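Uncharacterized protein (Vibrio parahaemolyticus M0605, PDB 3X0T) is PirA, a jelly-roll protein that probably acts as one component of a plasmid-encoded, pore-forming toxin of this marine pathogen. Local coordinates at residues R39-E44 and Q92-I97. Residues are numbered along the deposited sequence; the frame is centred on the assembly and turned at random.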
loop_
_atom_site.group_PDB
_atom_site.type_symbol
_atom_site.label_atom_id
_atom_site.label_comp_id
_atom_site.label_asym_id
_atom_site.label_seq_id
_atom_site.Cartn_x
_atom_site.Cartn_y
_atom_site.Cartn_z
ATOM N N ARG A 39 -3.485 2.978 -7.541
ATOM C CA ARG A 39 -3.560 1.518 -7.764
ATOM C C ARG A 39 -3.962 0.877 -6.463
ATOM O O ARG A 39 -3.418 1.181 -5.424
ATOM C CB ARG A 39 -2.126 1.029 -8.219
ATOM C CG ARG A 39 -1.964 -0.468 -8.314
ATOM C CD ARG A 39 -0.858 -0.869 -9.248
ATOM N NE ARG A 39 0.448 -0.287 -8.850
ATOM C CZ ARG A 39 1.495 -0.298 -9.659
ATOM N NH1 ARG A 39 2.622 0.249 -9.258
ATOM N NH2 ARG A 39 1.411 -0.827 -10.911
ATOM N N SER A 40 -4.871 -0.080 -6.565
ATOM C CA SER A 40 -5.326 -0.844 -5.379
ATOM C C SER A 40 -4.431 -2.046 -5.172
ATOM O O SER A 40 -3.846 -2.569 -6.129
ATOM C CB SER A 40 -6.771 -1.372 -5.661
ATOM O OG SER A 40 -7.637 -0.262 -5.814
ATOM N N VAL A 41 -4.393 -2.555 -3.926
ATOM C CA VAL A 41 -3.568 -3.741 -3.637
ATOM C C VAL A 41 -4.340 -4.562 -2.605
ATOM O O VAL A 41 -5.231 -4.085 -1.939
ATOM C CB VAL A 41 -2.194 -3.385 -3.057
ATOM C CG1 VAL A 41 -1.465 -2.468 -4.000
ATOM C CG2 VAL A 41 -2.249 -2.800 -1.680
ATOM N N ASP A 42 -3.917 -5.834 -2.522
ATOM C CA ASP A 42 -4.278 -6.617 -1.352
ATOM C C ASP A 42 -3.014 -6.882 -0.552
ATOM O O ASP A 42 -1.932 -7.052 -1.094
ATOM C CB ASP A 42 -4.891 -8.004 -1.704
ATOM C CG ASP A 42 -5.923 -7.881 -2.727
ATOM O OD1 ASP A 42 -6.803 -7.074 -2.591
ATOM O OD2 ASP A 42 -5.826 -8.677 -3.713
ATOM N N ILE A 43 -3.143 -6.894 0.767
ATOM C CA ILE A 43 -2.032 -7.240 1.639
ATOM C C ILE A 43 -2.372 -8.561 2.395
ATOM O O ILE A 43 -3.446 -8.651 3.001
ATOM C CB ILE A 43 -1.766 -6.120 2.665
ATOM C CG1 ILE A 43 -0.643 -6.600 3.640
ATOM C CG2 ILE A 43 -3.001 -5.610 3.434
ATOM C CD1 ILE A 43 -0.133 -5.503 4.578
ATOM N N GLU A 44 -1.425 -9.521 2.331
ATOM C CA GLU A 44 -1.516 -10.731 3.158
ATOM C C GLU A 44 -0.423 -10.581 4.226
ATOM O O GLU A 44 0.747 -10.471 3.940
ATOM C CB GLU A 44 -1.220 -11.972 2.255
ATOM C CG GLU A 44 -1.223 -13.238 3.041
ATOM C CD GLU A 44 -0.721 -14.445 2.259
ATOM O OE1 GLU A 44 -0.138 -14.298 1.127
ATOM O OE2 GLU A 44 -0.815 -15.563 2.822
ATOM N N GLN A 92 1.613 9.865 -4.461
ATOM C CA GLN A 92 0.875 8.901 -3.653
ATOM C C GLN A 92 1.776 7.724 -3.364
ATOM O O GLN A 92 2.707 7.426 -4.125
ATOM C CB GLN A 92 -0.468 8.532 -4.302
ATOM C CG GLN A 92 -0.307 7.845 -5.690
ATOM C CD GLN A 92 -1.567 7.943 -6.427
ATOM O OE1 GLN A 92 -2.610 7.344 -6.010
ATOM N NE2 GLN A 92 -1.618 8.653 -7.529
ATOM N N ARG A 93 1.453 7.021 -2.274
ATOM C CA ARG A 93 2.199 5.823 -1.941
ATOM C C ARG A 93 1.342 4.942 -1.051
ATOM O O ARG A 93 0.364 5.428 -0.445
ATOM C CB ARG A 93 3.530 6.158 -1.245
ATOM C CG ARG A 93 3.435 6.781 0.138
ATOM C CD ARG A 93 4.767 6.908 0.779
ATOM N NE ARG A 93 4.635 7.484 2.107
ATOM C CZ ARG A 93 5.632 7.501 3.002
ATOM N NH1 ARG A 93 6.824 7.071 2.668
ATOM N NH2 ARG A 93 5.341 7.897 4.240
ATOM N N ILE A 94 1.728 3.705 -0.920
ATOM C CA ILE A 94 1.162 2.780 0.035
ATOM C C ILE A 94 2.289 2.370 0.957
ATOM O O ILE A 94 3.361 1.940 0.472
ATOM C CB ILE A 94 0.493 1.546 -0.650
ATOM C CG1 ILE A 94 -0.641 1.995 -1.563
ATOM C CG2 ILE A 94 0.015 0.583 0.401
ATOM C CD1 ILE A 94 -1.237 0.911 -2.401
ATOM N N VAL A 95 2.065 2.465 2.254
ATOM C CA VAL A 95 3.045 2.030 3.232
ATOM C C VAL A 95 2.423 0.955 4.136
ATOM O O VAL A 95 1.220 0.948 4.358
ATOM C CB VAL A 95 3.594 3.199 4.095
ATOM C CG1 VAL A 95 4.411 4.154 3.261
ATOM C CG2 VAL A 95 2.519 3.901 4.867
ATOM N N VAL A 96 3.284 0.119 4.662
ATOM C CA VAL A 96 2.923 -0.818 5.707
ATOM C C VAL A 96 3.736 -0.432 6.936
ATOM O O VAL A 96 4.956 -0.196 6.834
ATOM C CB VAL A 96 3.187 -2.304 5.277
ATOM C CG1 VAL A 96 2.716 -3.237 6.375
ATOM C CG2 VAL A 96 2.460 -2.613 3.980
ATOM N N ILE A 97 3.038 -0.299 8.070
ATOM C CA ILE A 97 3.623 0.208 9.307
ATOM C C ILE A 97 3.457 -0.906 10.366
ATOM O O ILE A 97 2.409 -1.509 10.535
ATOM C CB ILE A 97 2.863 1.482 9.772
ATOM C CG1 ILE A 97 2.883 2.527 8.655
ATOM C CG2 ILE A 97 3.509 2.022 11.045
ATOM C CD1 ILE A 97 1.994 3.726 8.935
#
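Arg39 meets Ile94 through its backbone: its carbonyl O is in van der Waals contact with the Ile94 CD1 methyl at 3.7 Å. The Arg39 side chain turns to another partner, with NE in a salt bridge to Asp27 on strand 22-30. Two residues on, Val41 points toward the other strand. Its two methyls share one target, the end of Ile94: CG1 is 3.7 Å and CG2 3.9 Å from Ile94 CD1. The two side chains meet tip to tip. Chi1 (-60°) sets Ile94 CG1 anti to the carbonyl carbon, and the extended chi2 (173°) carries CD1 out to Val41. Strands 41-45 and 91-98 belong to the two facing four-stranded antiparallel sheets of the jelly roll, and these apolar tips meet in the core between them. Ile94 also packs on Leu82 of the opposite sheet and on Val26, Ile53 and Tyr55 of its own. Asp42 points out of the core, where OD1 is hydrogen-bonded to His81 ND1. Ile43 turns inward again and repeats the tip-to-tip approach with the roles reversed. Here the isoleucine comes from 39-44, and its CD1 sits against both methyls of Val96, 3.9 Å from CG2 and 4.1 Å from CG1. On its own sheet Ile43 packs on Tyr80, Cys106 and Ile108.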